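Local coordinates for protein aeromonas extracellular serine protease (Aeromonas sobria, PDB 3WQB) that cleaves peptide bonds after paired basic residues, one of them lysine, as a secreted calcium-binding serine protease of the furin subfamily and probable virulence factor, at residues A[86-91]-A[124-130]; A[120-125]-A[135-141]; A[184-189]-A[525-531]; A[477-482]-A[584-590]. The protein carries 1 engineered substitution. All coordinates share one frame; numbering follows the deposited sequence.

Contact 1. Residues A[86-91]-A[124-130]; sequences PDLADN and AAVDNAI. With CA (calcium ion), chain C.
Asp87 OD1 is gripped twice across this contact: it binds the calcium ion at 2.4 Å and accepts a hydrogen bond from Asn128 ND2 at 2.9 Å. The amide approaches OD1 nearly along the C-O bond, and its plane lies within 10° of the carboxylate plane, so the two flat groups are almost coplanar. Asp87 OD2 also reaches the calcium ion, at 2.5 Å, making the carboxylate a bidentate ligand. Asn128 CG sits between its own backbone N and carbonyl carbon (chi1 52°); this turn of the side chain brings OD1 to the metal, while the same oxygen takes the N-H of Ile130 from above the carbonyl plane, closing an Asx turn. Val126 O and Ile130 O add two backbone ligands, and Asn29 and Thr132 complete the experimentally established calcium site of the subtilisin domain, formed where the loop of residues 124-130 leaves helix 115-124 and wraps the ion. The backbones are tied next to the metal by Val126 N to Asp87 O (2.8 Å, N-H...O angle 167°). Further along, Asn91 ND2 donates to Ala124 O at 2.9 Å, the acceptor lying in the amide plane, and also to Pro137 O. Val126 CG2 packs at 3.7 Å from Asn91 ND2. On the more open side, a water bridges Asp90 OD2 and Asn128 ND2, and Ile130 CD1 rests 3.7 Å from Pro86 CB.

Contact 2. Residues A[120-125]-A[135-141]; sequences SGIIAA and IAPRAQL
The beta-alpha-beta crossover that joins the parallel neighbours 73-77 and 140-144 through helix 115-124 supplies this contact, which is its second, helix-to-strand link in the subtilisin domain; a type I beta turn from Ala136 to Ala139 leads into the strand. Two successive carbonyls of the last helical turn receive the returning backbone. Ile135 N donates to Ile122 O at 3.0 Å with an N-H...O angle of 173°, and Ala136 N donates to Ile123 O at 2.8 Å. Both acceptors thus find partners beyond the helix, in the loop that follows it. Apolar contacts flank these bonds. Ile122 and Ile135 run side by side and point the same way, with Ile122 CG2 3.7 Å from Ile135 CD1. The CG1 branch of Ile135 lies beside its backbone N (chi1 -71°), which puts CG1 and CD1 near Ile122 O. On the strand side, Leu141 lies against one side of the helix: its CD1 meets Ser120 CB at 3.9 Å, and its CG lies 4.0 Å from Ala124 CB. Separately, Pro137 packs on a carbonyl, its CB 3.4 Å from Ala125 O. All the touching residues are buried. Ser120 OG is turned back to Gly116 O within the helix. Beyond the contact, Ile123 packs on Val74 and Val76 of strand 73-77, while Ile122 meets Ser337 and Pro340 of helix 335-352 together with Met293 and Thr295 of strand 293-296.

Contact 3. Residues A[184-189]-A[525-531]; sequences DPRSAN and TKGLRDM
Pro185 is the tightly packed part of this contact, its ring directed at the segment 525-531. Pro185 CB lies 3.6 Å from Leu528 CD2, the two side chains crossing at about a right angle, and the same CB is 4.1 Å from Met531 SD. Pro185 CG comes 3.4 Å from Gly527 O, and the ring's CD lies 3.8 Å from Thr525 CG2. Thr525 keeps CG2 anti to its backbone N and OG1 beside it (chi1 -63°); the methyl thereby faces the proline while the hydroxyl turns to Asp184. There OG1 donates to Asp184 OD2 at 2.8 Å, reaching it from 49° above the carboxylate plane, and a water lies near both Asp184 OD2 and Thr525 N, accepting from the latter. The other end is looser and more open to solvent, with Asn189 and Arg529 both exposed. Asn189 ND2 and Asp530 OD2 stay 3.7 Å apart, amide and carboxylate planes nearly perpendicular at 81°. Ser187 OG accepts from Asn189 N, closing an ST turn within its own loop. The end of the Arg529 side chain leads off to Asp482, with which it forms a salt bridge. Asp530 and Met531 both oppose Val479 in a G1 beta bulge on strand 527-535. The whole is an interdomain contact of the furin-like architecture, in which a loop of the subtilisin domain sits against a beta strand of the P-domain.

Contact 4. Residues A[477-482]-A[584-590]; sequences VMVSLD and KLISWSL
Strands 477-482 and 584-590 run antiparallel in the P-domain sheet, 162° between their directions and 4.5 Å between their axes. Backbone bonds come first. Hydrogen-bonded pairs join Met478 with Ser589, Ser480 with Ser587 and Asp482 with Lys584, alternating with non-hydrogen-bonded pairs. Asp482 N donates to Lys584 O and Lys584 N to Asp482 O, both at 2.8 Å. The register slips by one at a classic beta bulge, where Ile586 and Ser587 both face Ser480. Ser480 O consequently accepts twice from the same face of its plane, from Ile586 N at 2.9 Å and Ser587 N at 3.1 Å.

Apolar contacts gather on the face of Val477, Val479, Leu481, Leu585, Trp588 and Leu590. Val477 spreads its two methyls: CG1 meets the edge of the indole at Trp588 CE3, near the ring plane, at 3.9 Å, while CG2 touches Leu590 CD1. Val479 CG1 and Leu585 CD1 come together at 4.0 Å, their side chains crossing at about a right angle. This face looks to Leu549 of strand 545-553, and Trp588 NE1 is hydrogen-bonded to Ser462 OG.

The other face, that of Met478, Ser480, Asp482, Lys584, Ser587 and Ser589, is mostly polar. Ser480 OG takes the N-H of Asp530, and Asp482, besides its pairing with Arg529, forms a salt bridge with Lys526. Lys584 lies alongside Asp482, but its NZ stops 4.1 Å from Asp482 OD2, too far for a salt bridge; Ile586 CD1 packs 3.6 Å from Asp482 OD1.

In the fold
Contacts 1 and 2 form one buried unit of the subtilisin domain: they share Ala124 and Ala125, their centres are 8 Å apart, and Asn91 of contact 1 bonds to Pro137 and Leu141 of contact 2. Metal ligation dominates the first, backbone bonds and aliphatic packing the second. Contacts 3 and 4 lie on the other side of the chain's centre, centres 10 Å apart, and meet as neighbours in one sheet, where Leu528 N bonds to Leu481 O. Contact 4 is buried within the P-domain, whereas contact 3 is partly buried, spans both domains and consists mainly of packing on one proline, with one side-chain hydrogen bond across it. Centres of contacts 1 and 4 are about 50 Å apart.

Contact 1. Residues A[86-91]-A[124-130]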
loop_
_atom_site.group_PDB
_atom_site.type_symbol
_atom_site.label_atom_id
_atom_site.label_comp_id
_atom_site.label_asym_id
_atom_site.label_seq_id
_atom_site.Cartn_x
_atom_site.Cartn_y
_atom_site.Cartn_z
ATOM N N PRO A 86 -4.002 -17.285 -22.438
ATOM C CA PRO A 86 -5.257 -17.988 -22.729
ATOM C C PRO A 86 -6.268 -17.957 -21.581
ATOM O O PRO A 86 -7.481 -18.087 -21.819
ATOM C CB PRO A 86 -4.810 -19.432 -23.017
ATOM C CG PRO A 86 -3.433 -19.546 -22.474
ATOM C CD PRO A 86 -2.830 -18.171 -22.555
ATOM N N ASP A 87 -5.784 -17.742 -20.358
ATOM C CA ASP A 87 -6.670 -17.694 -19.198
ATOM C C ASP A 87 -6.943 -16.270 -18.725
ATOM O O ASP A 87 -7.511 -16.084 -17.652
ATOM C CB ASP A 87 -6.137 -18.578 -18.056
ATOM C CG ASP A 87 -7.250 -19.329 -17.329
ATOM O OD1 ASP A 87 -8.370 -19.458 -17.890
ATOM O OD2 ASP A 87 -7.008 -19.816 -16.201
ATOM N N LEU A 88 -6.557 -15.280 -19.536
ATOM C CA LEU A 88 -6.852 -13.864 -19.252
ATOM C C LEU A 88 -7.545 -13.120 -20.389
ATOM O O LEU A 88 -8.332 -12.205 -20.143
ATOM C CB LEU A 88 -5.584 -13.090 -18.868
ATOM C CG LEU A 88 -4.865 -13.551 -17.598
ATOM C CD1 LEU A 88 -3.512 -12.869 -17.476
ATOM C CD2 LEU A 88 -5.712 -13.288 -16.350
ATOM N N ALA A 89 -7.244 -13.510 -21.627
ATOM C CA ALA A 89 -7.625 -12.738 -22.809
ATOM C C ALA A 89 -9.104 -12.395 -22.873
ATOM O O ALA A 89 -9.462 -11.261 -23.192
ATOM C CB ALA A 89 -7.190 -13.468 -24.081
ATOM N N ASP A 90 -9.961 -13.369 -22.556
ATOM C CA ASP A 90 -11.411 -13.137 -22.622
ATOM C C ASP A 90 -11.878 -12.026 -21.687
ATOM O O ASP A 90 -12.946 -11.440 -21.902
ATOM C CB ASP A 90 -12.199 -14.411 -22.303
ATOM C CG ASP A 90 -12.122 -15.457 -23.396
ATOM O OD1 ASP A 90 -11.651 -15.147 -24.512
ATOM O OD2 ASP A 90 -12.549 -16.605 -23.125
ATOM N N ASN A 91 -11.092 -11.755 -20.647
ATOM C CA ASN A 91 -11.434 -10.722 -19.673
ATOM C C ASN A 91 -10.706 -9.400 -19.869
ATOM O O ASN A 91 -10.874 -8.478 -19.079
ATOM C CB ASN A 91 -11.237 -11.250 -18.246
ATOM C CG ASN A 91 -12.347 -12.205 -17.828
ATOM O OD1 ASN A 91 -13.419 -12.246 -18.458
ATOM N ND2 ASN A 91 -12.107 -12.979 -16.782
ATOM N N ALA A 124 -8.953 -12.176 -11.882
ATOM C CA ALA A 124 -9.891 -12.428 -12.968
ATOM C C ALA A 124 -9.446 -13.481 -13.988
ATOM O O ALA A 124 -9.794 -13.389 -15.167
ATOM C CB ALA A 124 -10.234 -11.109 -13.664
ATOM N N ALA A 125 -8.714 -14.504 -13.551
ATOM C CA ALA A 125 -8.478 -15.640 -14.449
ATOM C C ALA A 125 -9.836 -16.169 -14.914
ATOM O O ALA A 125 -10.789 -16.264 -14.131
ATOM C CB ALA A 125 -7.652 -16.728 -13.773
ATOM N N VAL A 126 -9.910 -16.505 -16.192
ATOM C CA VAL A 126 -11.175 -16.880 -16.817
ATOM C C VAL A 126 -11.707 -18.202 -16.259
ATOM O O VAL A 126 -10.942 -19.135 -15.984
ATOM C CB VAL A 126 -11.009 -16.940 -18.364
ATOM C CG1 VAL A 126 -12.288 -17.397 -19.057
ATOM C CG2 VAL A 126 -10.598 -15.574 -18.871
ATOM N N ASP A 127 -13.019 -18.259 -16.046
ATOM C CA ASP A 127 -13.676 -19.480 -15.609
ATOM C C ASP A 127 -13.976 -20.355 -16.828
ATOM O O ASP A 127 -14.897 -20.086 -17.595
ATOM C CB ASP A 127 -14.967 -19.131 -14.874
ATOM C CG ASP A 127 -15.591 -20.321 -14.183
ATOM O OD1 ASP A 127 -14.890 -21.325 -13.953
ATOM O OD2 ASP A 127 -16.791 -20.230 -13.845
ATOM N N ASN A 128 -13.155 -21.379 -17.010
ATOM C CA ASN A 128 -13.227 -22.223 -18.204
ATOM C C ASN A 128 -12.685 -23.614 -17.856
ATOM O O ASN A 128 -12.862 -24.081 -16.725
ATOM C CB ASN A 128 -12.477 -21.556 -19.369
ATOM C CG ASN A 128 -11.059 -21.158 -18.995
ATOM O OD1 ASN A 128 -10.512 -21.640 -18.001
ATOM N ND2 ASN A 128 -10.457 -20.273 -19.788
ATOM N N ALA A 129 -12.035 -24.280 -18.811
ATOM C CA ALA A 129 -11.516 -25.629 -18.563
ATOM C C ALA A 129 -9.988 -25.687 -18.492
ATOM O O ALA A 129 -9.388 -26.774 -18.534
ATOM C CB ALA A 129 -12.045 -26.611 -19.610
ATOM N N ILE A 130 -9.360 -24.515 -18.379
ATOM C CA ILE A 130 -7.902 -24.426 -18.263
ATOM C C ILE A 130 -7.481 -23.629 -17.035
ATOM O O ILE A 130 -8.247 -22.812 -16.527
ATOM C CB ILE A 130 -7.233 -23.837 -19.537
ATOM C CG1 ILE A 130 -7.718 -22.408 -19.809
ATOM C CG2 ILE A 130 -7.485 -24.746 -20.749
ATOM C CD1 ILE A 130 -6.881 -21.649 -20.839
HETATM CA CA CA C . -9.334 -20.775 -16.103
HETATM O O HOH W 1 -11.660 -19.153 -22.188
#

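Contact 2. Residues A[120-125]-A[135-141]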
loop_
_atom_site.group_PDB
_atom_site.type_symbol
_atom_site.label_atom_id
_atom_site.label_comp_id
_atom_site.label_asym_id
_atom_site.label_seq_id
_atom_site.Cartn_x
_atom_site.Cartn_y
_atom_site.Cartn_z
ATOM N N SER A 120 -3.071 -10.137 -12.037
ATOM C CA SER A 120 -4.277 -10.152 -12.841
ATOM C C SER A 120 -5.054 -11.457 -12.738
ATOM O O SER A 120 -6.281 -11.438 -12.651
ATOM C CB SER A 120 -3.962 -9.818 -14.302
ATOM O OG SER A 120 -3.448 -8.500 -14.384
ATOM N N GLY A 121 -4.340 -12.580 -12.712
ATOM C CA GLY A 121 -4.979 -13.885 -12.607
ATOM C C GLY A 121 -5.679 -14.113 -11.279
ATOM O O GLY A 121 -6.729 -14.752 -11.231
ATOM N N ILE A 122 -5.089 -13.615 -10.193
ATOM C CA ILE A 122 -5.733 -13.699 -8.891
ATOM C C ILE A 122 -7.107 -13.018 -8.965
ATOM O O ILE A 122 -8.101 -13.539 -8.446
ATOM C CB ILE A 122 -4.842 -13.096 -7.794
ATOM C CG1 ILE A 122 -3.612 -13.986 -7.581
ATOM C CG2 ILE A 122 -5.627 -12.887 -6.491
ATOM C CD1 ILE A 122 -2.504 -13.304 -6.804
ATOM N N ILE A 123 -7.160 -11.864 -9.619
ATOM C CA ILE A 123 -8.422 -11.144 -9.753
ATOM C C ILE A 123 -9.406 -11.832 -10.679
ATOM O O ILE A 123 -10.562 -12.049 -10.306
ATOM C CB ILE A 123 -8.213 -9.704 -10.257
ATOM C CG1 ILE A 123 -7.201 -8.956 -9.389
ATOM C CG2 ILE A 123 -9.539 -8.948 -10.282
ATOM C CD1 ILE A 123 -6.862 -7.583 -9.891
ATOM N N ALA A 124 -8.953 -12.176 -11.882
ATOM C CA ALA A 124 -9.891 -12.428 -12.968
ATOM C C ALA A 124 -9.446 -13.481 -13.988
ATOM O O ALA A 124 -9.794 -13.389 -15.167
ATOM C CB ALA A 124 -10.234 -11.109 -13.664
ATOM N N ALA A 125 -8.714 -14.504 -13.551
ATOM C CA ALA A 125 -8.478 -15.640 -14.449
ATOM C C ALA A 125 -9.836 -16.169 -14.914
ATOM O O ALA A 125 -10.789 -16.264 -14.131
ATOM C CB ALA A 125 -7.652 -16.728 -13.773
ATOM N N ILE A 135 -10.844 -14.837 -8.593
ATOM C CA ILE A 135 -11.764 -14.485 -7.519
ATOM C C ILE A 135 -13.054 -13.904 -8.108
ATOM O O ILE A 135 -14.157 -14.227 -7.656
ATOM C CB ILE A 135 -11.104 -13.459 -6.599
ATOM C CG1 ILE A 135 -9.996 -14.115 -5.789
ATOM C CG2 ILE A 135 -12.109 -12.800 -5.655
ATOM C CD1 ILE A 135 -9.043 -13.097 -5.174
ATOM N N ALA A 136 -12.888 -13.054 -9.124
ATOM C CA ALA A 136 -13.976 -12.357 -9.798
ATOM C C ALA A 136 -13.796 -12.632 -11.297
ATOM O O ALA A 136 -13.383 -11.746 -12.064
ATOM C CB ALA A 136 -13.913 -10.867 -9.493
ATOM N N PRO A 137 -14.114 -13.870 -11.728
ATOM C CA PRO A 137 -13.743 -14.317 -13.070
ATOM C C PRO A 137 -14.567 -13.707 -14.199
ATOM O O PRO A 137 -14.321 -14.008 -15.373
ATOM C CB PRO A 137 -13.936 -15.834 -13.001
ATOM C CG PRO A 137 -15.004 -16.020 -11.994
ATOM C CD PRO A 137 -14.805 -14.929 -10.967
ATOM N N ARG A 138 -15.516 -12.845 -13.865
ATOM C CA ARG A 138 -16.239 -12.104 -14.897
ATOM C C ARG A 138 -15.886 -10.614 -14.921
ATOM O O ARG A 138 -16.443 -9.846 -15.719
ATOM C CB ARG A 138 -17.751 -12.336 -14.788
ATOM C CG ARG A 138 -18.176 -13.787 -15.028
ATOM C CD ARG A 138 -19.692 -13.935 -15.083
ATOM N NE ARG A 138 -20.251 -13.185 -16.201
ATOM C CZ ARG A 138 -21.512 -12.768 -16.294
ATOM N NH1 ARG A 138 -22.391 -13.014 -15.331
ATOM N NH2 ARG A 138 -21.890 -12.085 -17.361
ATOM N N ALA A 139 -14.960 -10.202 -14.055
ATOM C CA ALA A 139 -14.471 -8.825 -14.083
ATOM C C ALA A 139 -13.631 -8.592 -15.344
ATOM O O ALA A 139 -13.109 -9.547 -15.938
ATOM C CB ALA A 139 -13.678 -8.514 -12.820
ATOM N N GLN A 140 -13.497 -7.328 -15.740
ATOM C CA GLN A 140 -12.742 -6.964 -16.947
ATOM C C GLN A 140 -11.480 -6.205 -16.581
ATOM O O GLN A 140 -11.518 -5.309 -15.747
ATOM C CB GLN A 140 -13.602 -6.132 -17.899
ATOM C CG GLN A 140 -14.794 -6.886 -18.474
ATOM C CD GLN A 140 -14.551 -7.395 -19.879
ATOM O OE1 GLN A 140 -14.055 -8.503 -20.074
ATOM N NE2 GLN A 140 -14.919 -6.589 -20.870
ATOM N N LEU A 141 -10.375 -6.559 -17.229
ATOM C CA LEU A 141 -9.055 -6.020 -16.883
ATOM C C LEU A 141 -8.482 -5.062 -17.910
ATOM O O LEU A 141 -8.674 -5.236 -19.128
ATOM C CB LEU A 141 -8.045 -7.158 -16.746
ATOM C CG LEU A 141 -8.303 -8.246 -15.717
ATOM C CD1 LEU A 141 -7.444 -9.461 -16.054
ATOM C CD2 LEU A 141 -8.003 -7.700 -14.333
#

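Contact 3. Residues A[184-189]-A[525-531]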
loop_
_atom_site.group_PDB
_atom_site.type_symbol
_atom_site.label_atom_id
_atom_site.label_comp_id
_atom_site.label_asym_id
_atom_site.label_seq_id
_atom_site.Cartn_x
_atom_site.Cartn_y
_atom_site.Cartn_z
ATOM N N ASP A 184 14.269 7.569 4.997
ATOM C CA ASP A 184 14.100 8.935 5.467
ATOM C C ASP A 184 12.651 9.337 5.283
ATOM O O ASP A 184 12.032 8.969 4.288
ATOM C CB ASP A 184 15.022 9.902 4.722
ATOM C CG ASP A 184 16.481 9.739 5.117
ATOM O OD1 ASP A 184 17.233 9.159 4.309
ATOM O OD2 ASP A 184 16.877 10.166 6.232
ATOM N N PRO A 185 12.104 10.084 6.251
ATOM C CA PRO A 185 10.694 10.426 6.208
ATOM C C PRO A 185 10.382 11.363 5.056
ATOM O O PRO A 185 11.228 12.161 4.638
ATOM C CB PRO A 185 10.463 11.128 7.547
ATOM C CG PRO A 185 11.798 11.719 7.880
ATOM C CD PRO A 185 12.790 10.705 7.401
ATOM N N ARG A 186 9.174 11.248 4.530
ATOM C CA ARG A 186 8.731 12.161 3.493
ATOM C C ARG A 186 7.484 12.913 3.886
ATOM O O ARG A 186 6.640 12.392 4.601
ATOM C CB ARG A 186 8.506 11.408 2.189
ATOM C CG ARG A 186 9.802 11.120 1.458
ATOM C CD ARG A 186 9.561 10.247 0.267
ATOM N NE ARG A 186 10.810 9.759 -0.294
ATOM C CZ ARG A 186 11.134 9.829 -1.581
ATOM N NH1 ARG A 186 10.292 10.362 -2.463
ATOM N NH2 ARG A 186 12.301 9.353 -1.988
ATOM N N SER A 187 7.395 14.155 3.428
ATOM C CA SER A 187 6.147 14.902 3.453
ATOM C C SER A 187 5.184 14.340 2.395
ATOM O O SER A 187 5.618 13.847 1.351
ATOM C CB SER A 187 6.431 16.380 3.185
ATOM O OG SER A 187 5.231 17.083 2.936
ATOM N N ALA A 188 3.879 14.397 2.660
ATOM C CA ALA A 188 2.894 13.937 1.675
ATOM C C ALA A 188 2.365 15.080 0.800
ATOM O O ALA A 188 1.522 14.873 -0.082
ATOM C CB ALA A 188 1.749 13.209 2.372
ATOM N N ASN A 189 2.899 16.275 1.026
ATOM C CA ASN A 189 2.373 17.499 0.421
ATOM C C ASN A 189 2.996 17.951 -0.899
ATOM O O ASN A 189 2.619 19.002 -1.425
ATOM C CB ASN A 189 2.423 18.637 1.443
ATOM C CG ASN A 189 1.490 18.407 2.608
ATOM O OD1 ASN A 189 0.312 18.076 2.421
ATOM N ND2 ASN A 189 2.005 18.584 3.818
ATOM N N THR A 525 18.489 14.742 7.366
ATOM C CA THR A 525 17.209 14.660 8.073
ATOM C C THR A 525 17.310 15.124 9.531
ATOM O O THR A 525 17.966 14.483 10.355
ATOM C CB THR A 525 16.626 13.227 7.993
ATOM O OG1 THR A 525 16.357 12.905 6.622
ATOM C CG2 THR A 525 15.337 13.103 8.805
ATOM N N LYS A 526 16.638 16.233 9.826
ATOM C CA LYS A 526 16.587 16.812 11.166
ATOM C C LYS A 526 15.539 16.105 12.006
ATOM O O LYS A 526 15.612 16.086 13.241
ATOM C CB LYS A 526 16.223 18.292 11.083
ATOM C CG LYS A 526 17.326 19.201 10.571
ATOM C CD LYS A 526 17.032 20.643 10.965
ATOM C CE LYS A 526 17.088 20.829 12.482
ATOM N NZ LYS A 526 16.163 21.895 12.954
ATOM N N GLY A 527 14.558 15.528 11.322
ATOM C CA GLY A 527 13.440 14.875 11.977
ATOM C C GLY A 527 12.294 14.698 11.001
ATOM O O GLY A 527 12.505 14.405 9.828
ATOM N N LEU A 528 11.079 14.883 11.492
ATOM C CA LEU A 528 9.883 14.748 10.669
ATOM C C LEU A 528 9.417 16.122 10.249
ATOM O O LEU A 528 9.464 17.054 11.043
ATOM C CB LEU A 528 8.766 14.060 11.456
ATOM C CG LEU A 528 9.045 12.680 12.063
ATOM C CD1 LEU A 528 7.783 12.147 12.723
ATOM C CD2 LEU A 528 9.570 11.706 11.017
ATOM N N ARG A 529 8.976 16.234 9.000
ATOM C CA ARG A 529 8.423 17.480 8.472
ATOM C C ARG A 529 7.120 17.148 7.752
ATOM O O ARG A 529 7.139 16.608 6.638
ATOM C CB ARG A 529 9.412 18.169 7.516
ATOM C CG ARG A 529 10.679 18.751 8.174
ATOM C CD ARG A 529 10.332 19.804 9.223
ATOM N NE ARG A 529 11.508 20.438 9.824
ATOM C CZ ARG A 529 12.151 19.976 10.894
ATOM N NH1 ARG A 529 11.755 18.859 11.497
ATOM N NH2 ARG A 529 13.194 20.634 11.368
ATOM N N ASP A 530 5.995 17.434 8.407
ATOM C CA ASP A 530 4.660 17.091 7.886
ATOM C C ASP A 530 4.583 15.626 7.440
ATOM O O ASP A 530 4.047 15.307 6.374
ATOM C CB ASP A 530 4.246 18.010 6.726
ATOM C CG ASP A 530 3.992 19.449 7.148
ATOM O OD1 ASP A 530 3.686 19.701 8.330
ATOM O OD2 ASP A 530 4.085 20.328 6.262
ATOM N N MET A 531 5.145 14.732 8.246
ATOM C CA MET A 531 5.018 13.316 7.942
ATOM C C MET A 531 3.592 12.882 8.246
ATOM O O MET A 531 3.100 13.099 9.348
ATOM C CB MET A 531 6.001 12.465 8.733
ATOM C CG MET A 531 5.911 11.014 8.302
ATOM S SD MET A 531 6.929 9.895 9.234
ATOM C CE MET A 531 5.910 8.428 9.196
HETATM O O HOH W 2 19.301 11.816 6.885
#

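Contact 4. Residues A[477-482]-A[584-590]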
loop_
_atom_site.group_PDB
_atom_site.type_symbol
_atom_site.label_atom_id
_atom_site.label_comp_id
_atom_site.label_asym_id
_atom_site.label_seq_id
_atom_site.Cartn_x
_atom_site.Cartn_y
_atom_site.Cartn_z
ATOM N N VAL A 477 -3.033 12.342 10.559
ATOM C CA VAL A 477 -2.194 13.198 11.384
ATOM C C VAL A 477 -0.946 13.554 10.584
ATOM O O VAL A 477 -0.375 12.699 9.896
ATOM C CB VAL A 477 -1.813 12.479 12.713
ATOM C CG1 VAL A 477 -0.667 13.143 13.431
ATOM C CG2 VAL A 477 -3.005 12.401 13.643
ATOM N N MET A 478 -0.531 14.816 10.653
ATOM C CA MET A 478 0.800 15.197 10.179
ATOM C C MET A 478 1.617 15.585 11.391
ATOM O O MET A 478 1.088 16.205 12.312
ATOM C CB MET A 478 0.734 16.354 9.188
ATOM C CG MET A 478 0.133 15.948 7.856
ATOM S SD MET A 478 0.182 17.289 6.664
ATOM C CE MET A 478 -0.917 18.499 7.404
ATOM N N VAL A 479 2.887 15.185 11.408
ATOM C CA VAL A 479 3.782 15.486 12.541
ATOM C C VAL A 479 5.071 16.139 12.058
ATOM O O VAL A 479 5.656 15.727 11.045
ATOM C CB VAL A 479 4.117 14.220 13.393
ATOM C CG1 VAL A 479 5.065 14.577 14.548
ATOM C CG2 VAL A 479 2.857 13.598 13.951
ATOM N N SER A 480 5.490 17.168 12.791
ATOM C CA SER A 480 6.795 17.790 12.598
ATOM C C SER A 480 7.523 17.791 13.930
ATOM O O SER A 480 6.966 18.194 14.950
ATOM C CB SER A 480 6.648 19.217 12.066
ATOM O OG SER A 480 6.039 19.183 10.786
ATOM N N LEU A 481 8.760 17.300 13.916
ATOM C CA LEU A 481 9.587 17.238 15.115
ATOM C C LEU A 481 11.054 17.147 14.724
ATOM O O LEU A 481 11.386 16.761 13.599
ATOM C CB LEU A 481 9.171 16.062 16.023
ATOM C CG LEU A 481 9.245 14.626 15.496
ATOM C CD1 LEU A 481 10.670 14.078 15.580
ATOM C CD2 LEU A 481 8.302 13.741 16.297
ATOM N N ASP A 482 11.922 17.500 15.666
ATOM C CA ASP A 482 13.356 17.245 15.536
ATOM C C ASP A 482 13.769 16.141 16.484
ATOM O O ASP A 482 13.375 16.137 17.652
ATOM C CB ASP A 482 14.166 18.496 15.872
ATOM C CG ASP A 482 14.022 19.597 14.836
ATOM O OD1 ASP A 482 13.641 19.314 13.679
ATOM O OD2 ASP A 482 14.318 20.756 15.187
ATOM N N LYS A 584 12.491 17.491 19.940
ATOM C CA LYS A 584 11.569 18.598 20.103
ATOM C C LYS A 584 10.368 18.370 19.202
ATOM O O LYS A 584 10.530 18.228 17.998
ATOM C CB LYS A 584 12.275 19.913 19.737
ATOM C CG LYS A 584 11.392 21.155 19.746
ATOM C CD LYS A 584 12.196 22.409 19.430
ATOM C CE LYS A 584 12.520 22.526 17.947
ATOM N NZ LYS A 584 13.120 23.846 17.602
ATOM N N LEU A 585 9.175 18.313 19.786
ATOM C CA LEU A 585 7.951 18.322 18.989
ATOM C C LEU A 585 7.698 19.752 18.517
ATOM O O LEU A 585 7.665 20.685 19.327
ATOM C CB LEU A 585 6.762 17.809 19.808
ATOM C CG LEU A 585 5.398 17.763 19.117
ATOM C CD1 LEU A 585 5.402 16.855 17.877
ATOM C CD2 LEU A 585 4.331 17.323 20.096
ATOM N N ILE A 586 7.537 19.913 17.210
ATOM C CA ILE A 586 7.348 21.229 16.593
ATOM C C ILE A 586 5.859 21.538 16.390
ATOM O O ILE A 586 5.358 22.572 16.834
ATOM C CB ILE A 586 8.135 21.338 15.252
ATOM C CG1 ILE A 586 9.640 21.182 15.501
ATOM C CG2 ILE A 586 7.818 22.661 14.527
ATOM C CD1 ILE A 586 10.455 20.876 14.254
ATOM N N SER A 587 5.155 20.632 15.718
ATOM C CA SER A 587 3.745 20.830 15.439
ATOM C C SER A 587 3.135 19.504 15.065
ATOM O O SER A 587 3.837 18.577 14.678
ATOM C CB SER A 587 3.548 21.801 14.274
ATOM O OG SER A 587 3.992 21.241 13.055
ATOM N N TRP A 588 1.816 19.426 15.171
ATOM C CA TRP A 588 1.088 18.350 14.532
ATOM C C TRP A 588 -0.239 18.886 14.048
ATOM O O TRP A 588 -0.690 19.942 14.507
ATOM C CB TRP A 588 0.911 17.143 15.457
ATOM C CG TRP A 588 -0.011 17.333 16.621
ATOM C CD1 TRP A 588 0.166 18.169 17.686
ATOM C CD2 TRP A 588 -1.248 16.646 16.849
ATOM N NE1 TRP A 588 -0.882 18.051 18.555
ATOM C CE2 TRP A 588 -1.767 17.121 18.069
ATOM C CE3 TRP A 588 -1.977 15.689 16.126
ATOM C CZ2 TRP A 588 -2.970 16.654 18.601
ATOM C CZ3 TRP A 588 -3.170 15.220 16.657
ATOM C CH2 TRP A 588 -3.653 15.701 17.885
ATOM N N SER A 589 -0.851 18.164 13.115
ATOM C CA SER A 589 -2.152 18.527 12.589
ATOM C C SER A 589 -3.042 17.296 12.560
ATOM O O SER A 589 -2.566 16.183 12.346
ATOM C CB SER A 589 -2.027 19.119 11.185
ATOM O OG SER A 589 -1.255 20.300 11.199
ATOM N N LEU A 590 -4.333 17.518 12.769
ATOM C CA LEU A 590 -5.323 16.450 12.813
ATOM C C LEU A 590 -6.429 16.696 11.805
ATOM O O LEU A 590 -6.993 17.794 11.751
ATOM C CB LEU A 590 -5.932 16.350 14.225
ATOM C CG LEU A 590 -7.050 15.332 14.448
ATOM C CD1 LEU A 590 -6.559 13.896 14.233
ATOM C CD2 LEU A 590 -7.628 15.486 15.843
#